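Local coordinates for protein Tetur07g02040 (Tetranychus urticae, PDB 6BDJ) that binds a ferric ion and probably cleaves catechol-type aromatic rings between their two hydroxylated carbons, as an intradiol dioxygenase of a plant-feeding spider mite, at residues 98-103 and 116-121; 69-74 and 222-227; 52-57 and 132-137. One frame throughout, in Å; residues are numbered along the deposited sequence.

Contact 1 of 3, residues 98-103 and 116-121; sequences GFMDKP and RRFLRG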
loop_
_atom_site.group_PDB
_atom_site.type_symbol
_atom_site.label_atom_id
_atom_site.label_comp_id
_atom_site.label_asym_id
_atom_site.label_seq_id
_atom_site.Cartn_x
_atom_site.Cartn_y
_atom_site.Cartn_z
ATOM N N GLY A 98 -15.073 1.246 3.331
ATOM C CA GLY A 98 -15.759 2.184 2.477
ATOM C C GLY A 98 -16.452 1.589 1.267
ATOM O O GLY A 98 -17.388 2.193 0.732
ATOM N N PHE A 99 -15.994 0.422 0.829
ATOM C CA PHE A 99 -16.577 -0.291 -0.310
ATOM C C PHE A 99 -16.899 -1.726 0.110
ATOM O O PHE A 99 -16.726 -2.659 -0.640
ATOM C CB PHE A 99 -15.565 -0.252 -1.467
ATOM C CG PHE A 99 -15.113 1.143 -1.812
ATOM C CD1 PHE A 99 -15.838 1.921 -2.698
ATOM C CD2 PHE A 99 -13.983 1.681 -1.223
ATOM C CE1 PHE A 99 -15.446 3.208 -3.002
ATOM C CE2 PHE A 99 -13.573 2.973 -1.522
ATOM C CZ PHE A 99 -14.312 3.741 -2.412
ATOM N N MET A 100 -17.418 -1.878 1.325
ATOM C CA MET A 100 -17.679 -3.192 1.906
ATOM C C MET A 100 -18.786 -3.976 1.214
ATOM O O MET A 100 -18.845 -5.189 1.396
ATOM C CB MET A 100 -18.014 -3.080 3.403
ATOM C CG MET A 100 -16.870 -2.550 4.242
ATOM S SD MET A 100 -17.279 -2.405 6.001
ATOM C CE MET A 100 -17.116 -4.104 6.571
ATOM N N ASP A 101 -19.671 -3.295 0.473
ATOM C CA ASP A 101 -20.699 -3.935 -0.308
ATOM C C ASP A 101 -20.182 -4.339 -1.694
ATOM O O ASP A 101 -20.986 -4.677 -2.554
ATOM C CB ASP A 101 -21.942 -3.022 -0.419
ATOM C CG ASP A 101 -21.694 -1.806 -1.289
ATOM O OD1 ASP A 101 -20.571 -1.252 -1.219
ATOM O OD2 ASP A 101 -22.615 -1.406 -2.034
ATOM N N LYS A 102 -18.857 -4.314 -1.894
ATOM C CA LYS A 102 -18.178 -4.680 -3.144
ATOM C C LYS A 102 -18.930 -4.209 -4.396
ATOM O O LYS A 102 -19.371 -5.038 -5.189
ATOM C CB LYS A 102 -17.887 -6.196 -3.223
ATOM N N PRO A 103 -19.082 -2.879 -4.559
ATOM C CA PRO A 103 -19.901 -2.349 -5.662
ATOM C C PRO A 103 -19.233 -2.490 -7.031
ATOM O O PRO A 103 -18.026 -2.826 -7.117
ATOM C CB PRO A 103 -20.008 -0.865 -5.339
ATOM C CG PRO A 103 -18.735 -0.559 -4.613
ATOM C CD PRO A 103 -18.301 -1.815 -3.897
ATOM N N ARG A 116 -16.834 2.903 7.347
ATOM C CA ARG A 116 -15.649 2.224 7.864
ATOM C C ARG A 116 -14.385 2.653 7.110
ATOM O O ARG A 116 -14.411 2.901 5.924
ATOM C CB ARG A 116 -15.784 0.704 7.782
ATOM C CG ARG A 116 -16.921 0.088 8.632
ATOM C CD ARG A 116 -16.757 0.402 10.110
ATOM N NE ARG A 116 -15.437 0.065 10.674
ATOM C CZ ARG A 116 -15.044 -1.117 11.133
ATOM N NH1 ARG A 116 -13.814 -1.242 11.661
ATOM N NH2 ARG A 116 -15.834 -2.181 11.036
ATOM N N ARG A 117 -13.288 2.703 7.834
ATOM C CA ARG A 117 -12.017 3.126 7.373
ATOM C C ARG A 117 -10.898 2.249 7.881
ATOM O O ARG A 117 -9.737 2.663 7.897
ATOM C CB ARG A 117 -11.776 4.572 7.776
ATOM C CG ARG A 117 -12.810 5.559 7.208
ATOM C CD ARG A 117 -12.708 5.642 5.688
ATOM N NE ARG A 117 -13.657 6.644 5.203
ATOM C CZ ARG A 117 -14.884 6.387 4.774
ATOM N NH1 ARG A 117 -15.372 5.139 4.769
ATOM N NH2 ARG A 117 -15.650 7.387 4.376
ATOM N N PHE A 118 -11.209 1.011 8.240
ATOM C CA PHE A 118 -10.171 0.095 8.622
ATOM C C PHE A 118 -9.177 -0.060 7.471
ATOM O O PHE A 118 -9.529 0.075 6.282
ATOM C CB PHE A 118 -10.721 -1.293 9.034
ATOM C CG PHE A 118 -11.536 -2.009 7.965
ATOM C CD1 PHE A 118 -10.937 -2.572 6.845
ATOM C CD2 PHE A 118 -12.904 -2.161 8.109
ATOM C CE1 PHE A 118 -11.690 -3.225 5.878
ATOM C CE2 PHE A 118 -13.670 -2.819 7.154
ATOM C CZ PHE A 118 -13.058 -3.355 6.041
ATOM N N LEU A 119 -7.951 -0.358 7.880
ATOM C CA LEU A 119 -6.851 -0.596 6.991
ATOM C C LEU A 119 -6.567 0.568 6.036
ATOM O O LEU A 119 -6.133 0.375 4.883
ATOM C CB LEU A 119 -7.053 -1.928 6.264
ATOM C CG LEU A 119 -7.047 -3.161 7.197
ATOM C CD1 LEU A 119 -7.404 -4.439 6.456
ATOM C CD2 LEU A 119 -5.738 -3.370 7.939
ATOM N N ARG A 120 -6.774 1.779 6.553
ATOM C CA ARG A 120 -6.406 2.987 5.891
ATOM C C ARG A 120 -5.695 3.837 6.875
ATOM O O ARG A 120 -6.120 3.940 8.043
ATOM C CB ARG A 120 -7.654 3.708 5.406
ATOM C CG ARG A 120 -8.431 2.918 4.360
ATOM C CD ARG A 120 -9.677 3.683 3.954
ATOM N NE ARG A 120 -10.337 2.860 2.947
ATOM C CZ ARG A 120 -10.126 2.938 1.635
ATOM N NH1 ARG A 120 -9.276 3.813 1.110
ATOM N NH2 ARG A 120 -10.774 2.110 0.827
ATOM N N GLY A 121 -4.608 4.471 6.457
ATOM C CA GLY A 121 -4.039 5.508 7.322
ATOM C C GLY A 121 -3.069 6.401 6.607
ATOM O O GLY A 121 -2.641 6.076 5.495
#
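Met100 reaches across to two side chains of 116-121. Met100 SD rests on the aliphatic start of Arg116, 3.6 Å from Arg116 CG, while the methyl CE of Met100 meets the edge of the Phe118 ring near its plane, 3.7 Å from Phe118 CE2. The bend at chi3 (79°) turns the methyl to the ring, and Met100 SD, 5.1 Å from the Phe118 ring centroid and oblique to it, makes this a Met-aromatic contact. Phe118 CD2 lies over the centre of one face of the Arg116 guanidinium, whose charge is paired with Glu58 and Asp59.

The contact borders the iron site of this intradiol dioxygenase: the Arg120 side chain comes within about 4 Å of that of Tyr96, a ligand of the ferric ion, and 98-103 turns through a type I beta turn from Phe99 to Lys102.

Polar groups meet around Gly98 and Phe99. Arg120, extended from CG to NE, brings NH2 to the edge of the Phe99 ring, 3.8 Å from Phe99 CE2, with guanidinium and ring planes 55° apart; the same NH2 donates to Ser97 O. Arg117 NH1 donates to Arg116 O at 2.7 Å from above the carbonyl plane, and sits 3.8 Å from Gly98 CA. Asp114 OD1 accepts from Gly98 N.

Contact 2 of 3, residues 69-74 and 222-227; sequences LNLVDF and LNLAIN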
loop_
_atom_site.group_PDB
_atom_site.type_symbol
_atom_site.label_atom_id
_atom_site.label_comp_id
_atom_site.label_asym_id
_atom_site.label_seq_id
_atom_site.Cartn_x
_atom_site.Cartn_y
_atom_site.Cartn_z
ATOM N N LEU A 69 8.342 2.639 5.498
ATOM C CA LEU A 69 8.722 3.211 4.213
ATOM C C LEU A 69 9.714 4.325 4.441
ATOM O O LEU A 69 9.464 5.196 5.273
ATOM C CB LEU A 69 7.516 3.803 3.500
ATOM C CG LEU A 69 6.307 2.903 3.264
ATOM C CD1 LEU A 69 5.416 3.532 2.209
ATOM C CD2 LEU A 69 6.697 1.517 2.799
ATOM N N ASN A 70 10.821 4.305 3.697
ATOM C CA ASN A 70 11.858 5.335 3.784
ATOM C C ASN A 70 11.867 6.096 2.457
ATOM O O ASN A 70 12.084 5.499 1.405
ATOM C CB ASN A 70 13.213 4.692 4.084
ATOM C CG ASN A 70 13.215 3.922 5.408
ATOM O OD1 ASN A 70 12.971 4.488 6.488
ATOM N ND2 ASN A 70 13.487 2.620 5.329
ATOM N N LEU A 71 11.519 7.389 2.502
ATOM C CA LEU A 71 11.409 8.224 1.305
ATOM C C LEU A 71 12.668 9.066 1.153
ATOM O O LEU A 71 13.097 9.725 2.115
ATOM C CB LEU A 71 10.212 9.184 1.361
ATOM C CG LEU A 71 8.760 8.665 1.472
ATOM C CD1 LEU A 71 7.784 9.768 1.089
ATOM C CD2 LEU A 71 8.474 7.422 0.636
ATOM N N VAL A 72 13.232 9.047 -0.056
ATOM C CA VAL A 72 14.274 10.013 -0.456
ATOM C C VAL A 72 13.847 10.784 -1.698
ATOM O O VAL A 72 13.048 10.289 -2.494
ATOM C CB VAL A 72 15.658 9.359 -0.679
ATOM C CG1 VAL A 72 16.188 8.796 0.632
ATOM C CG2 VAL A 72 15.603 8.271 -1.738
ATOM N N ASP A 73 14.351 12.005 -1.834
ATOM C CA ASP A 73 14.193 12.782 -3.069
ATOM C C ASP A 73 15.093 12.145 -4.112
ATOM O O ASP A 73 16.288 11.977 -3.887
ATOM C CB ASP A 73 14.555 14.271 -2.858
ATOM C CG ASP A 73 14.328 15.148 -4.115
ATOM O OD1 ASP A 73 14.377 14.636 -5.254
ATOM O OD2 ASP A 73 14.127 16.377 -3.962
ATOM N N PHE A 74 14.486 11.795 -5.251
ATOM C CA PHE A 74 15.158 11.207 -6.416
ATOM C C PHE A 74 16.360 12.018 -6.883
ATOM O O PHE A 74 17.394 11.465 -7.265
ATOM C CB PHE A 74 14.133 11.119 -7.553
ATOM C CG PHE A 74 14.714 10.808 -8.896
ATOM C CD1 PHE A 74 15.554 9.710 -9.076
ATOM C CD2 PHE A 74 14.380 11.587 -9.999
ATOM C CE1 PHE A 74 16.092 9.423 -10.321
ATOM C CE2 PHE A 74 14.883 11.285 -11.256
ATOM C CZ PHE A 74 15.741 10.200 -11.419
ATOM N N LEU A 222 10.437 -0.887 2.862
ATOM C CA LEU A 222 10.517 -0.552 1.456
ATOM C C LEU A 222 11.137 0.825 1.389
ATOM O O LEU A 222 10.639 1.774 2.004
ATOM C CB LEU A 222 9.133 -0.551 0.833
ATOM C CG LEU A 222 9.011 -0.253 -0.659
ATOM C CD1 LEU A 222 9.655 -1.342 -1.492
ATOM C CD2 LEU A 222 7.540 -0.074 -0.969
ATOM N N ASN A 223 12.245 0.924 0.678
ATOM C CA ASN A 223 12.919 2.189 0.481
ATOM C C ASN A 223 12.413 2.744 -0.836
ATOM O O ASN A 223 12.462 2.042 -1.831
ATOM C CB ASN A 223 14.431 1.952 0.443
ATOM C CG ASN A 223 14.950 1.393 1.747
ATOM O OD1 ASN A 223 14.492 1.791 2.800
ATOM N ND2 ASN A 223 15.909 0.479 1.679
ATOM N N LEU A 224 11.893 3.970 -0.834
ATOM C CA LEU A 224 11.401 4.634 -2.058
ATOM C C LEU A 224 12.167 5.918 -2.375
ATOM O O LEU A 224 12.561 6.676 -1.475
ATOM C CB LEU A 224 9.892 4.953 -1.938
ATOM C CG LEU A 224 8.959 3.748 -1.748
ATOM C CD1 LEU A 224 7.569 4.139 -1.265
ATOM C CD2 LEU A 224 8.877 2.903 -3.011
ATOM N N ALA A 225 12.379 6.130 -3.672
ATOM C CA ALA A 225 12.892 7.381 -4.213
ATOM C C ALA A 225 11.792 7.982 -5.070
ATOM O O ALA A 225 11.359 7.372 -6.044
ATOM C CB ALA A 225 14.129 7.131 -5.051
ATOM N N ILE A 226 11.333 9.166 -4.705
ATOM C CA ILE A 226 10.267 9.838 -5.447
ATOM C C ILE A 226 10.706 11.234 -5.900
ATOM O O ILE A 226 11.817 11.656 -5.636
ATOM C CB ILE A 226 8.968 9.908 -4.604
ATOM C CG1 ILE A 226 9.184 10.685 -3.302
ATOM C CG2 ILE A 226 8.448 8.510 -4.286
ATOM C CD1 ILE A 226 7.916 11.395 -2.902
ATOM N N ASN A 227 9.822 11.916 -6.608
ATOM C CA ASN A 227 10.059 13.240 -7.119
ATOM C C ASN A 227 9.008 14.184 -6.571
ATOM O O ASN A 227 7.875 14.162 -7.034
ATOM C CB ASN A 227 9.987 13.193 -8.652
ATOM C CG ASN A 227 10.437 14.496 -9.289
ATOM O OD1 ASN A 227 10.764 15.467 -8.600
ATOM N ND2 ASN A 227 10.430 14.532 -10.597
#
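Two neighbouring strands of the mixed beta-sheet, 64-73 and 218-226, run parallel here, with Leu69, Asn70, Leu71 and Val72 level with Leu222, Asn223, Leu224 and Ala225. The backbone bonds alternate in the way of parallel strands: Asn70 N and O bind Leu222 O and Leu224 N, then Val72 N and O bind Leu224 O and Ile226 N. Leu224 N to Asn70 O, at 2.7 Å, is among the shortest. Beyond the end of strand 64-73, Phe74 N continues the pattern to Ile226 O, also at 2.7 Å.

The leucines share one face of the sheet. Leu69 CD2 lies 3.8 Å from Leu222 CB, and Leu71 CD2 equally 3.8 Å from Leu224 CB; in both pairs the side chains run side by side in the same direction. Leu69 CD1 also reaches Leu224 CD1 at 4.1 Å. Strands 84-88, 148-154 and 157-166 pack against this face through Val85, Tyr150, Ile152 and Ile164.

Asn70, Asn223, Val72 and Ala225 occupy the other face, where Val72 CG2 touches Ala225 CB at 3.8 Å. The two asparagines are also side by side, their amide planes 35° apart. Thr130 OG1 engages Asn70 OD1, while Asn70 ND2 donates to Asn223 OD1 at 2.8 Å, meeting the carbonyl almost end-on at a C=O...N angle of 177°.

Contact 3 of 3, residues 52-57 and 132-137; sequences IRSNIV and TFETLF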
loop_
_atom_site.group_PDB
_atom_site.type_symbol
_atom_site.label_atom_id
_atom_site.label_comp_id
_atom_site.label_asym_id
_atom_site.label_seq_id
_atom_site.Cartn_x
_atom_site.Cartn_y
_atom_site.Cartn_z
ATOM N N ILE A 52 -4.764 10.149 10.451
ATOM C CA ILE A 52 -3.364 10.170 10.741
ATOM C C ILE A 52 -3.117 9.342 11.971
ATOM O O ILE A 52 -3.367 9.790 13.079
ATOM C CB ILE A 52 -2.831 11.594 10.909
ATOM C CG1 ILE A 52 -3.182 12.443 9.678
ATOM C CG2 ILE A 52 -1.306 11.572 11.137
ATOM C CD1 ILE A 52 -3.008 13.945 9.887
ATOM N N ARG A 53 -2.614 8.134 11.746
ATOM C CA ARG A 53 -2.387 7.152 12.805
ATOM C C ARG A 53 -1.442 6.102 12.290
ATOM O O ARG A 53 -1.408 5.823 11.073
ATOM C CB ARG A 53 -3.693 6.433 13.158
ATOM C CG ARG A 53 -4.243 5.587 12.020
ATOM C CD ARG A 53 -5.614 5.081 12.297
ATOM N NE ARG A 53 -6.297 4.574 11.100
ATOM C CZ ARG A 53 -7.452 3.917 11.142
ATOM N NH1 ARG A 53 -8.037 3.694 12.319
ATOM N NH2 ARG A 53 -8.045 3.521 10.025
ATOM N N SER A 54 -0.730 5.473 13.206
ATOM C CA SER A 54 0.154 4.399 12.851
ATOM C C SER A 54 -0.555 3.052 12.780
ATOM O O SER A 54 -0.277 2.264 11.882
ATOM C CB SER A 54 1.292 4.283 13.848
ATOM O OG SER A 54 2.250 3.379 13.309
ATOM N N ASN A 55 -1.422 2.754 13.737
ATOM C CA ASN A 55 -2.122 1.464 13.736
ATOM C C ASN A 55 -3.458 1.598 13.010
ATOM O O ASN A 55 -4.322 2.341 13.433
ATOM C CB ASN A 55 -2.308 0.925 15.159
ATOM C CG ASN A 55 -2.907 -0.473 15.168
ATOM O OD1 ASN A 55 -4.056 -0.680 14.772
ATOM N ND2 ASN A 55 -2.115 -1.449 15.597
ATOM N N ILE A 56 -3.616 0.860 11.916
ATOM C CA ILE A 56 -4.761 0.973 11.009
ATOM C C ILE A 56 -5.639 -0.270 11.025
ATOM O O ILE A 56 -6.554 -0.392 10.212
ATOM C CB ILE A 56 -4.305 1.268 9.547
ATOM C CG1 ILE A 56 -3.420 0.150 8.968
ATOM C CG2 ILE A 56 -3.500 2.542 9.530
ATOM C CD1 ILE A 56 -3.004 0.325 7.507
ATOM N N VAL A 57 -5.376 -1.178 11.965
ATOM C CA VAL A 57 -6.012 -2.507 11.980
ATOM C C VAL A 57 -7.489 -2.461 12.324
ATOM O O VAL A 57 -8.274 -3.152 11.694
ATOM C CB VAL A 57 -5.269 -3.455 12.939
ATOM C CG1 VAL A 57 -5.955 -4.824 13.041
ATOM C CG2 VAL A 57 -3.833 -3.664 12.456
ATOM N N THR A 132 6.060 4.609 9.657
ATOM C CA THR A 132 5.807 3.219 9.990
ATOM C C THR A 132 4.332 3.052 10.261
ATOM O O THR A 132 3.718 3.857 10.976
ATOM C CB THR A 132 6.645 2.761 11.195
ATOM O OG1 THR A 132 8.032 2.863 10.849
ATOM C CG2 THR A 132 6.339 1.303 11.569
ATOM N N PHE A 133 3.759 2.010 9.663
ATOM C CA PHE A 133 2.375 1.660 9.889
ATOM C C PHE A 133 2.302 0.277 10.536
ATOM O O PHE A 133 3.069 -0.610 10.193
ATOM C CB PHE A 133 1.629 1.606 8.567
ATOM C CG PHE A 133 1.467 2.925 7.896
ATOM C CD1 PHE A 133 0.399 3.726 8.199
ATOM C CD2 PHE A 133 2.343 3.325 6.903
ATOM C CE1 PHE A 133 0.221 4.935 7.559
ATOM C CE2 PHE A 133 2.181 4.539 6.254
ATOM C CZ PHE A 133 1.123 5.348 6.589
ATOM N N GLU A 134 1.352 0.103 11.444
ATOM C CA GLU A 134 1.045 -1.206 12.035
ATOM C C GLU A 134 -0.203 -1.681 11.342
ATOM O O GLU A 134 -1.270 -1.105 11.526
ATOM C CB GLU A 134 0.811 -1.096 13.541
ATOM C CG GLU A 134 2.014 -0.522 14.278
ATOM C CD GLU A 134 1.850 -0.513 15.790
ATOM O OE1 GLU A 134 0.711 -0.548 16.290
ATOM O OE2 GLU A 134 2.884 -0.522 16.481
ATOM N N THR A 135 -0.049 -2.697 10.504
ATOM C CA THR A 135 -1.124 -3.158 9.664
ATOM C C THR A 135 -1.180 -4.658 9.700
ATOM O O THR A 135 -0.687 -5.282 10.638
ATOM C CB THR A 135 -1.004 -2.580 8.240
ATOM O OG1 THR A 135 -2.153 -2.940 7.476
ATOM C CG2 THR A 135 0.259 -3.009 7.527
ATOM N N LEU A 136 -1.870 -5.248 8.734
ATOM C CA LEU A 136 -1.898 -6.688 8.597
ATOM C C LEU A 136 -1.367 -7.034 7.223
ATOM O O LEU A 136 -1.430 -6.220 6.303
ATOM C CB LEU A 136 -3.334 -7.195 8.732
ATOM C CG LEU A 136 -4.100 -6.872 10.029
ATOM C CD1 LEU A 136 -5.529 -7.376 9.885
ATOM C CD2 LEU A 136 -3.437 -7.478 11.261
ATOM N N PHE A 137 -0.885 -8.256 7.066
ATOM C CA PHE A 137 -0.664 -8.767 5.730
ATOM C C PHE A 137 -2.009 -8.705 4.951
ATOM O O PHE A 137 -3.034 -9.143 5.459
ATOM C CB PHE A 137 -0.076 -10.169 5.766
ATOM C CG PHE A 137 0.423 -10.621 4.432
ATOM C CD1 PHE A 137 -0.457 -11.167 3.511
ATOM C CD2 PHE A 137 1.755 -10.452 4.069
ATOM C CE1 PHE A 137 -0.025 -11.555 2.255
ATOM C CE2 PHE A 137 2.198 -10.829 2.807
ATOM C CZ PHE A 137 1.305 -11.367 1.895
#
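Ser54 O accepts from Glu134 N at 2.7 Å, the donor lying well above the carbonyl plane. The next link, Ile56 N to Glu134 O at 3.1 Å, is nearly straight, so Asn55 and Glu134 form a single beta bridge between an irregular segment and a strand.

Two side-chain bonds reinforce it, one before the bridged pair and one within it. With its hydroxyl anti to the backbone nitrogen (chi1 -169°), Ser54 OG donates to Thr132 O at 2.8 Å. Asn55 ND2 donates to Glu134 OE1 at 3.0 Å; the oxygen lies in the Asn55 amide plane and is met on its anti side, with amide and carboxylate 81° apart. The other end of that amide is used as well: Asn55 OD1 accepts from Val57 N in an Asx turn, fixing how the amide is rotated.

Apolar groups follow the bridge. Ile56 CD1 lies against Thr135, 3.4 Å from Thr135 OG1, a hydroxyl bonded to Gln89. Val57 CG2 meets Leu136 CD2 at 4.0 Å, the two side chains crossing at about a right angle.

The 52-57 segment thus lines one edge of strand 130-136, strand 64-73 pairs with its other edge, and Ile56 and Phe133 both pack on Ile87 of strand 84-88.

In the fold
From the N terminus, 52-57 comes first, followed by strand 64-73, the iron ligand Tyr96 and 98-103. Contact 1 closes the shortest loop, when 116-121 returns after 12 residues and leads into strand 120-124. Contact 3 closes next, at 132-137 on strand 130-136, and encloses the whole of contact 1. Contact 2 waits until 222-227, near the end of the chain; its loop also contains contact 1 but crosses that of contact 3. Contacts 1 and 3 touch through Leu119 N to Ile56 O and Arg53 NH2 to Arg120 O. Contact 2 lies across the chain's centre from contact 1, and strand 64-73, beside strand 130-136, connects it to contact 3.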